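Local coordinates for protein putative polyketide cyclase (Pseudomonas putida KT2440, PDB 3F7X) that is of unknown function but has a SnoaL-like fold and may act as a polyketide cyclase, probably binding a small molecule in its pocket, at residues Leu44-Gln55 with Lys133-Leu143; Thr21-Tyr30 with Gln87-Phe98. One frame throughout, in Å; residues are numbered along the deposited sequence.

In the fold
From the N terminus, the chain first lays down helix 22-35, whose opening turns (21-30) wait for 87-98. Before that strand arrives, 44-55 supplies strand 49-52, which ends up between 133-141 and the outermost strand 58-60. Interaction 2 closes a loop of 56 intervening residues and interaction 1 one of 77; because 44-55 lies inside the first loop and 133-143 beyond it, the two cross rather than nest. Interaction 1 joins neighbouring parallel strands of the mixed sheet, whereas interaction 2 seats the N-terminal helix on strand 93-104 of that sheet. They meet around Y29, which packs on I134 and V137 and shares a bound 1,2-ethanediol with H51 and N139. Both also reach the second subunit.

Interaction 1 of 2, residues Leu44-Gln55 with Lys133-Leu143; sequences LLSEDVIHDINQ and KIARVTNYYNL. With EDO (1,2-ethanediol), chain D; EDO (1,2-ethanediol), chain F.
H51 holds CG anti to its backbone N (chi1 -172°) while N139 sets CG anti to its carbonyl carbon (chi1 -58°), and these torsions bring imidazole and amide together: N139 ND2 donates to H51 NE2 at 2.7 Å, in a bent bond between planes 72° apart. A 1,2-ethanediol, probably from the crystallisation liquor, donates from its O1 hydroxyl to N139 OD1 at 3.0 Å, and Y29 also binds it. This polar cluster, with H51 on the side of the sheet covered by helices 22-35 and 62-75, is consistent with the ligand pocket of SnoaL-like folds. Strands 49-52 and 133-141 run parallel, with I50 N on A135 O at 2.9 Å; A135 and R136, both facing Y128, form a classic beta bulge. On the sheet face of I50 and R136, T138 OG1 lies beside D52 and donates to the anti side of D52 OD2 at 2.9 Å, while R58 salt-bridges OD1. R136, bent at chi3, brings NH1 to T138 OG1 at 2.9 Å and pairs with E97 of the second subunit. A leucine here would probably leave that glutamate without one charge mate and T138 OG1 without its donor. N54 ND2 sits 3.2 Å above the Y141 ring, over its centre, and donates to Y141 O at 2.9 Å; Q55 NE2 holds N54 OD1, and Q55 OE1 binds L143 of the second subunit.

Interaction 2 of 2, residues Thr21-Tyr30 with Gln87-Phe98; sequences TATELVNAYY and QNADGSRAAAEF. With EDO (1,2-ethanediol), chain H; EDO (1,2-ethanediol), chain D.
Q87 reaches the first turn of helix 22-35 with its carboxamide oxygen, which two donors of T23 grip. T23 OG1, anti to its own carbonyl carbon (chi1 -63°), meets Q87 OE1 at 2.7 Å in the carbonyl plane, on a lone pair, whereas T23 N comes from above that plane at 3.0 Å. The amide's other end is held too: Q87 NE2 gives a nearly straight bond to N88 O at 3.0 Å, so the group has little freedom to flip. At the helix end, T21 and E24 make a capping box. N88 opens a type I turn to G91; overlapping its end, D90 OD1 accepts from both S92 N and S92 OG, the backbone bond making an Asx turn. G91 has positive phi, and its carbonyl O lies 3.5 Å from A22 CB; a side chain at G91 would point at this alanine. Along the strand, alternate residues face the helix. A94 CB packs 3.9 Å from V26 CG2. A96 CB then takes the Y30 ring, touching CE2 at 3.5 Å, and F98 CE2 meets Y30 OH at 3.3 Å with ring planes oblique, 54° apart. The small A94 and A96 are consistent with this close seating; the axes of 22-30 and 93-98 run at 42°. Y30 is flanked by L80 and I83 of strand 76-87 and by A125 and F127 of strand 118-130, and Y29 reaches I134 and V137 of strand 133-141, so helix 22-35 lies across four adjacent strands, while R93 and E97 point away from it to form salt bridges with the second subunit.

Interaction 1 of 2, residues Leu44-Gln55 with Lys133-Leu143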
# COMPACT_ATOMS: atom_id res chain seq x y z
N LEU A 44 -20.23 2.22 7.12
CA LEU A 44 -19.79 1.41 5.99
C LEU A 44 -18.98 0.20 6.40
O LEU A 44 -18.68 -0.64 5.57
CB LEU A 44 -18.91 2.27 5.09
CG LEU A 44 -19.64 3.50 4.55
CD1 LEU A 44 -18.71 4.39 3.78
CD2 LEU A 44 -20.86 3.16 3.70
N LEU A 45 -18.59 0.13 7.66
CA LEU A 45 -17.69 -0.90 8.14
C LEU A 45 -18.43 -2.05 8.79
O LEU A 45 -19.46 -1.87 9.48
CB LEU A 45 -16.76 -0.32 9.22
CG LEU A 45 -15.96 0.93 8.82
CD1 LEU A 45 -15.08 1.39 9.98
CD2 LEU A 45 -15.17 0.73 7.52
N SER A 46 -17.90 -3.26 8.64
CA SER A 46 -18.50 -4.37 9.34
C SER A 46 -18.19 -4.27 10.84
O SER A 46 -17.23 -3.64 11.28
CB SER A 46 -17.98 -5.66 8.78
OG SER A 46 -16.64 -5.80 9.11
N GLU A 47 -19.05 -4.87 11.65
CA GLU A 47 -18.82 -4.89 13.11
C GLU A 47 -17.48 -5.50 13.49
O GLU A 47 -16.87 -5.10 14.47
CB GLU A 47 -19.93 -5.66 13.85
CG GLU A 47 -19.69 -5.79 15.37
CD GLU A 47 -19.72 -4.48 16.15
OE1 GLU A 47 -20.17 -3.50 15.62
OE2 GLU A 47 -19.34 -4.44 17.33
N ASP A 48 -17.02 -6.49 12.69
CA ASP A 48 -15.77 -7.16 12.92
C ASP A 48 -14.67 -6.76 11.95
O ASP A 48 -13.74 -7.53 11.68
CB ASP A 48 -16.04 -8.65 12.90
CG ASP A 48 -16.85 -9.07 14.15
OD1 ASP A 48 -16.53 -8.58 15.27
OD2 ASP A 48 -17.75 -9.94 14.05
N VAL A 49 -14.75 -5.53 11.47
CA VAL A 49 -13.76 -5.01 10.54
C VAL A 49 -12.33 -5.19 11.07
O VAL A 49 -12.03 -4.93 12.23
CB VAL A 49 -14.05 -3.52 10.26
CG1 VAL A 49 -14.02 -2.66 11.52
CG2 VAL A 49 -13.08 -2.94 9.18
N ILE A 50 -11.46 -5.61 10.16
CA ILE A 50 -10.04 -5.73 10.42
C ILE A 50 -9.38 -4.46 9.94
O ILE A 50 -9.56 -4.06 8.78
CB ILE A 50 -9.45 -6.96 9.68
CG1 ILE A 50 -10.06 -8.23 10.22
CG2 ILE A 50 -7.92 -6.92 9.73
CD1 ILE A 50 -9.72 -9.44 9.38
N HIS A 51 -8.61 -3.84 10.82
CA HIS A 51 -7.93 -2.58 10.47
C HIS A 51 -6.43 -2.73 10.64
O HIS A 51 -5.92 -2.85 11.77
CB HIS A 51 -8.42 -1.46 11.38
CG HIS A 51 -7.94 -0.10 11.00
ND1 HIS A 51 -8.08 0.98 11.83
CD2 HIS A 51 -7.36 0.36 9.87
CE1 HIS A 51 -7.63 2.06 11.21
NE2 HIS A 51 -7.21 1.71 10.01
N ASP A 52 -5.72 -2.81 9.51
CA ASP A 52 -4.28 -2.93 9.51
C ASP A 52 -3.66 -1.56 9.42
O ASP A 52 -3.57 -0.99 8.34
CB ASP A 52 -3.82 -3.78 8.38
CG ASP A 52 -4.17 -5.18 8.54
OD1 ASP A 52 -4.29 -5.70 9.70
OD2 ASP A 52 -4.37 -5.79 7.48
N ILE A 53 -3.22 -1.07 10.56
CA ILE A 53 -2.60 0.24 10.78
C ILE A 53 -1.24 0.26 10.10
O ILE A 53 -0.50 -0.71 10.26
CB ILE A 53 -2.35 0.47 12.35
CG1 ILE A 53 -3.66 0.47 13.15
CG2 ILE A 53 -1.52 1.78 12.59
CD1 ILE A 53 -4.85 0.88 12.35
N ASN A 54 -0.92 1.31 9.37
CA ASN A 54 0.36 1.35 8.66
C ASN A 54 1.55 1.24 9.61
O ASN A 54 1.68 2.02 10.54
CB ASN A 54 0.46 2.64 7.88
CG ASN A 54 1.70 2.71 7.02
OD1 ASN A 54 2.01 1.76 6.31
ND2 ASN A 54 2.42 3.83 7.09
N GLN A 55 2.38 0.25 9.39
CA GLN A 55 3.55 -0.04 10.19
C GLN A 55 3.24 -0.37 11.62
O GLN A 55 4.12 -0.36 12.46
CB GLN A 55 4.62 1.06 10.11
CG GLN A 55 4.89 1.52 8.68
CD GLN A 55 5.25 0.39 7.74
OE1 GLN A 55 6.18 -0.36 8.02
NE2 GLN A 55 4.52 0.24 6.64
N LYS A 133 -20.38 -4.54 3.12
CA LYS A 133 -19.65 -3.72 4.10
C LYS A 133 -18.15 -3.90 3.90
O LYS A 133 -17.69 -4.92 3.42
CB LYS A 133 -20.01 -4.13 5.53
CG LYS A 133 -21.45 -3.90 5.91
CD LYS A 133 -21.78 -2.40 5.95
CE LYS A 133 -23.25 -2.23 6.28
NZ LYS A 133 -23.56 -3.11 7.43
N ILE A 134 -17.41 -2.90 4.35
CA ILE A 134 -15.95 -2.97 4.36
C ILE A 134 -15.56 -3.83 5.58
O ILE A 134 -15.80 -3.44 6.73
CB ILE A 134 -15.34 -1.58 4.42
CG1 ILE A 134 -15.59 -0.83 3.09
CG2 ILE A 134 -13.83 -1.66 4.76
CD1 ILE A 134 -15.33 0.68 3.17
N ALA A 135 -14.96 -5.00 5.31
CA ALA A 135 -14.55 -5.97 6.32
C ALA A 135 -13.07 -5.92 6.65
O ALA A 135 -12.64 -6.49 7.66
CB ALA A 135 -14.96 -7.40 5.89
N ARG A 136 -12.26 -5.27 5.80
CA ARG A 136 -10.87 -5.02 6.09
C ARG A 136 -10.45 -3.73 5.40
O ARG A 136 -10.79 -3.51 4.23
CB ARG A 136 -9.95 -6.16 5.62
CG ARG A 136 -8.45 -5.84 5.79
CD ARG A 136 -7.59 -7.00 5.43
NE ARG A 136 -7.74 -7.54 4.09
CZ ARG A 136 -7.14 -7.10 3.00
NH1 ARG A 136 -6.40 -6.00 3.02
NH2 ARG A 136 -7.30 -7.75 1.88
N VAL A 137 -9.71 -2.92 6.15
CA VAL A 137 -9.01 -1.74 5.64
C VAL A 137 -7.53 -1.93 6.00
O VAL A 137 -7.18 -2.01 7.19
CB VAL A 137 -9.49 -0.41 6.28
CG1 VAL A 137 -8.68 0.75 5.70
CG2 VAL A 137 -10.98 -0.17 6.03
N THR A 138 -6.66 -1.92 4.99
CA THR A 138 -5.22 -1.98 5.19
C THR A 138 -4.64 -0.68 4.64
O THR A 138 -4.71 -0.44 3.45
CB THR A 138 -4.65 -3.22 4.46
OG1 THR A 138 -5.22 -4.39 5.06
CG2 THR A 138 -3.12 -3.25 4.52
N ASN A 139 -4.08 0.10 5.54
CA ASN A 139 -3.53 1.43 5.22
C ASN A 139 -2.03 1.42 4.96
O ASN A 139 -1.29 0.74 5.69
CB ASN A 139 -3.70 2.36 6.41
CG ASN A 139 -5.09 2.53 6.83
OD1 ASN A 139 -5.89 3.22 6.16
ND2 ASN A 139 -5.42 1.93 7.97
N TYR A 140 -1.60 2.15 3.95
CA TYR A 140 -0.20 2.24 3.61
C TYR A 140 0.21 3.66 3.27
O TYR A 140 -0.52 4.39 2.59
CB TYR A 140 0.11 1.37 2.40
CG TYR A 140 0.05 -0.13 2.62
CD1 TYR A 140 0.78 -0.74 3.64
CD2 TYR A 140 -0.65 -0.95 1.77
CE1 TYR A 140 0.80 -2.10 3.80
CE2 TYR A 140 -0.62 -2.33 1.91
CZ TYR A 140 0.11 -2.91 2.92
OH TYR A 140 0.15 -4.28 3.09
N TYR A 141 1.42 4.02 3.73
CA TYR A 141 2.11 5.23 3.33
C TYR A 141 3.54 5.12 3.81
O TYR A 141 3.87 4.23 4.61
CB TYR A 141 1.43 6.51 3.84
CG TYR A 141 1.23 6.57 5.33
CD1 TYR A 141 0.08 6.10 5.90
CD2 TYR A 141 2.17 7.17 6.16
CE1 TYR A 141 -0.13 6.14 7.26
CE2 TYR A 141 1.98 7.24 7.51
CZ TYR A 141 0.81 6.75 8.07
OH TYR A 141 0.61 6.83 9.43
N ASN A 142 4.40 6.02 3.35
CA ASN A 142 5.80 6.05 3.81
C ASN A 142 5.88 6.84 5.11
O ASN A 142 5.79 8.07 5.12
CB ASN A 142 6.67 6.64 2.71
CG ASN A 142 8.12 6.50 3.00
OD1 ASN A 142 8.52 6.55 4.14
ND2 ASN A 142 8.91 6.34 1.98
N LEU A 143 5.96 6.11 6.22
CA LEU A 143 6.00 6.72 7.55
C LEU A 143 7.26 7.56 7.73
O LEU A 143 7.24 8.59 8.38
CB LEU A 143 5.84 5.63 8.61
CG LEU A 143 5.93 6.10 10.05
CD1 LEU A 143 4.89 7.14 10.42
CD2 LEU A 143 5.86 4.86 10.95
C1 EDO D . -8.39 5.67 7.01
O1 EDO D . -8.54 4.58 6.14
C2 EDO D . -8.37 5.22 8.49
O2 EDO D . -7.27 4.30 8.78
C1 EDO F . -9.21 -10.77 1.97
O1 EDO F . -7.83 -10.53 1.92
C2 EDO F . -9.49 -11.08 3.42
O2 EDO F . -9.39 -9.89 4.23
O HOH W 1 -22.35 -0.82 9.77
O HOH W 2 -0.95 -1.86 6.77

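Interaction 2 of 2, residues Thr21-Tyr30 with Gln87-Phe98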
# COMPACT_ATOMS: atom_id res chain seq x y z
N THR A 21 -21.88 -0.68 -5.58
CA THR A 21 -20.68 -1.38 -6.03
C THR A 21 -19.53 -1.12 -5.03
O THR A 21 -19.56 -0.19 -4.20
CB THR A 21 -20.23 -0.91 -7.41
OG1 THR A 21 -19.81 0.45 -7.32
CG2 THR A 21 -21.38 -1.02 -8.44
N ALA A 22 -18.50 -1.94 -5.12
CA ALA A 22 -17.31 -1.72 -4.28
C ALA A 22 -16.73 -0.32 -4.50
O ALA A 22 -16.31 0.33 -3.54
CB ALA A 22 -16.26 -2.80 -4.56
N THR A 23 -16.72 0.12 -5.75
CA THR A 23 -16.22 1.46 -6.09
C THR A 23 -17.05 2.53 -5.39
O THR A 23 -16.51 3.48 -4.81
CB THR A 23 -16.17 1.65 -7.62
OG1 THR A 23 -15.25 0.71 -8.17
CG2 THR A 23 -15.74 3.04 -7.96
N GLU A 24 -18.37 2.38 -5.46
CA GLU A 24 -19.23 3.31 -4.77
C GLU A 24 -19.05 3.31 -3.26
O GLU A 24 -19.05 4.36 -2.62
CB GLU A 24 -20.68 3.04 -5.12
CG GLU A 24 -21.02 3.39 -6.60
CD GLU A 24 -22.35 2.86 -7.11
OE1 GLU A 24 -22.92 1.91 -6.54
OE2 GLU A 24 -22.83 3.40 -8.13
N LEU A 25 -18.87 2.14 -2.69
CA LEU A 25 -18.68 1.96 -1.27
C LEU A 25 -17.38 2.67 -0.80
O LEU A 25 -17.36 3.43 0.18
CB LEU A 25 -18.62 0.49 -0.97
CG LEU A 25 -18.48 0.09 0.46
CD1 LEU A 25 -19.55 0.62 1.37
CD2 LEU A 25 -18.43 -1.46 0.59
N VAL A 26 -16.29 2.45 -1.54
CA VAL A 26 -15.01 3.07 -1.21
C VAL A 26 -15.07 4.58 -1.47
O VAL A 26 -14.53 5.35 -0.69
CB VAL A 26 -13.84 2.36 -1.92
CG1 VAL A 26 -12.55 3.13 -1.74
CG2 VAL A 26 -13.73 0.91 -1.41
N ASN A 27 -15.72 5.01 -2.54
CA ASN A 27 -15.93 6.44 -2.73
C ASN A 27 -16.69 7.06 -1.55
O ASN A 27 -16.37 8.15 -1.12
CB ASN A 27 -16.72 6.72 -3.98
CG ASN A 27 -15.94 6.59 -5.24
OD1 ASN A 27 -14.75 6.73 -5.25
ND2 ASN A 27 -16.66 6.36 -6.36
N ALA A 28 -17.71 6.36 -1.05
CA ALA A 28 -18.47 6.85 0.10
C ALA A 28 -17.61 6.92 1.36
O ALA A 28 -17.74 7.87 2.13
CB ALA A 28 -19.73 5.97 0.33
N TYR A 29 -16.73 5.93 1.55
CA TYR A 29 -15.78 5.91 2.63
C TYR A 29 -14.92 7.14 2.62
O TYR A 29 -14.82 7.84 3.64
CB TYR A 29 -14.96 4.63 2.50
CG TYR A 29 -13.88 4.39 3.54
CD1 TYR A 29 -14.16 3.68 4.70
CD2 TYR A 29 -12.57 4.72 3.29
CE1 TYR A 29 -13.16 3.39 5.61
CE2 TYR A 29 -11.56 4.44 4.19
CZ TYR A 29 -11.86 3.79 5.37
OH TYR A 29 -10.88 3.49 6.30
N TYR A 30 -14.35 7.46 1.47
CA TYR A 30 -13.50 8.63 1.38
C TYR A 30 -14.27 9.96 1.41
O TYR A 30 -13.74 10.93 1.92
CB TYR A 30 -12.57 8.54 0.17
CG TYR A 30 -11.48 7.51 0.45
CD1 TYR A 30 -10.62 7.66 1.53
CD2 TYR A 30 -11.34 6.36 -0.31
CE1 TYR A 30 -9.66 6.70 1.83
CE2 TYR A 30 -10.40 5.41 -0.03
CZ TYR A 30 -9.55 5.57 1.03
OH TYR A 30 -8.60 4.62 1.31
N GLN A 87 -11.41 -1.83 -8.28
CA GLN A 87 -12.01 -2.99 -7.68
C GLN A 87 -11.80 -4.21 -8.55
O GLN A 87 -11.54 -4.10 -9.74
CB GLN A 87 -13.50 -2.82 -7.42
CG GLN A 87 -14.39 -2.67 -8.68
CD GLN A 87 -15.86 -2.72 -8.36
OE1 GLN A 87 -16.46 -1.69 -8.09
NE2 GLN A 87 -16.43 -3.92 -8.38
N ASN A 88 -11.97 -5.38 -7.94
CA ASN A 88 -12.05 -6.62 -8.73
C ASN A 88 -13.48 -6.75 -9.30
O ASN A 88 -14.37 -5.99 -8.97
CB ASN A 88 -11.53 -7.83 -7.96
CG ASN A 88 -12.42 -8.26 -6.82
OD1 ASN A 88 -13.38 -7.57 -6.46
ND2 ASN A 88 -12.05 -9.37 -6.18
N ALA A 89 -13.70 -7.71 -10.22
CA ALA A 89 -14.94 -7.78 -10.95
C ALA A 89 -16.15 -8.02 -10.05
O ALA A 89 -17.20 -7.39 -10.24
CB ALA A 89 -14.86 -8.85 -12.02
N ASP A 90 -15.99 -8.87 -9.03
CA ASP A 90 -17.12 -9.20 -8.13
C ASP A 90 -17.30 -8.24 -6.97
O ASP A 90 -18.27 -8.36 -6.23
CB ASP A 90 -17.10 -10.65 -7.69
CG ASP A 90 -16.02 -11.02 -6.74
OD1 ASP A 90 -15.36 -10.16 -6.12
OD2 ASP A 90 -15.81 -12.24 -6.57
N GLY A 91 -16.39 -7.29 -6.81
CA GLY A 91 -16.52 -6.27 -5.76
C GLY A 91 -16.18 -6.76 -4.37
O GLY A 91 -16.49 -6.08 -3.39
N SER A 92 -15.49 -7.87 -4.22
CA SER A 92 -14.99 -8.30 -2.94
C SER A 92 -13.69 -7.65 -2.54
O SER A 92 -13.30 -7.74 -1.39
CB SER A 92 -14.84 -9.84 -2.91
OG SER A 92 -13.96 -10.31 -3.92
N ARG A 93 -12.97 -7.09 -3.51
CA ARG A 93 -11.67 -6.47 -3.24
C ARG A 93 -11.63 -5.10 -3.91
O ARG A 93 -12.17 -4.92 -5.01
CB ARG A 93 -10.54 -7.39 -3.72
CG ARG A 93 -10.51 -8.76 -3.05
CD ARG A 93 -10.11 -8.77 -1.60
NE ARG A 93 -8.67 -8.57 -1.45
CZ ARG A 93 -7.78 -9.54 -1.51
NH1 ARG A 93 -8.15 -10.81 -1.64
NH2 ARG A 93 -6.49 -9.28 -1.43
N ALA A 94 -10.96 -4.15 -3.27
CA ALA A 94 -10.81 -2.83 -3.81
C ALA A 94 -9.48 -2.26 -3.33
O ALA A 94 -8.88 -2.73 -2.35
CB ALA A 94 -12.01 -1.90 -3.44
N ALA A 95 -9.07 -1.18 -3.99
CA ALA A 95 -7.85 -0.48 -3.66
C ALA A 95 -8.06 0.98 -3.98
O ALA A 95 -8.79 1.32 -4.91
CB ALA A 95 -6.66 -1.05 -4.45
N ALA A 96 -7.38 1.85 -3.25
CA ALA A 96 -7.43 3.28 -3.53
C ALA A 96 -6.03 3.85 -3.35
O ALA A 96 -5.33 3.51 -2.40
CB ALA A 96 -8.44 4.02 -2.61
N GLU A 97 -5.68 4.77 -4.26
CA GLU A 97 -4.46 5.55 -4.14
C GLU A 97 -4.83 7.03 -4.17
O GLU A 97 -5.77 7.42 -4.85
CB GLU A 97 -3.47 5.22 -5.27
CG GLU A 97 -2.07 5.61 -4.89
CD GLU A 97 -0.98 5.23 -5.87
OE1 GLU A 97 -1.29 5.11 -7.08
OE2 GLU A 97 0.19 5.17 -5.42
N PHE A 98 -4.12 7.84 -3.42
CA PHE A 98 -4.47 9.23 -3.22
C PHE A 98 -3.31 10.00 -2.63
O PHE A 98 -2.29 9.44 -2.21
CB PHE A 98 -5.73 9.34 -2.34
CG PHE A 98 -5.68 8.49 -1.10
CD1 PHE A 98 -5.08 8.94 0.05
CD2 PHE A 98 -6.21 7.23 -1.12
CE1 PHE A 98 -5.03 8.14 1.16
CE2 PHE A 98 -6.14 6.42 -0.01
CZ PHE A 98 -5.55 6.87 1.13
C1 EDO H . -19.29 -8.67 -1.52
O1 EDO H . -20.42 -8.08 -0.83
C2 EDO H . -19.50 -8.63 -3.02
O2 EDO H . -18.46 -9.36 -3.67
C1 EDO D . -8.39 5.67 7.01
O1 EDO D . -8.54 4.58 6.14
C2 EDO D . -8.37 5.22 8.49
O2 EDO D . -7.27 4.30 8.78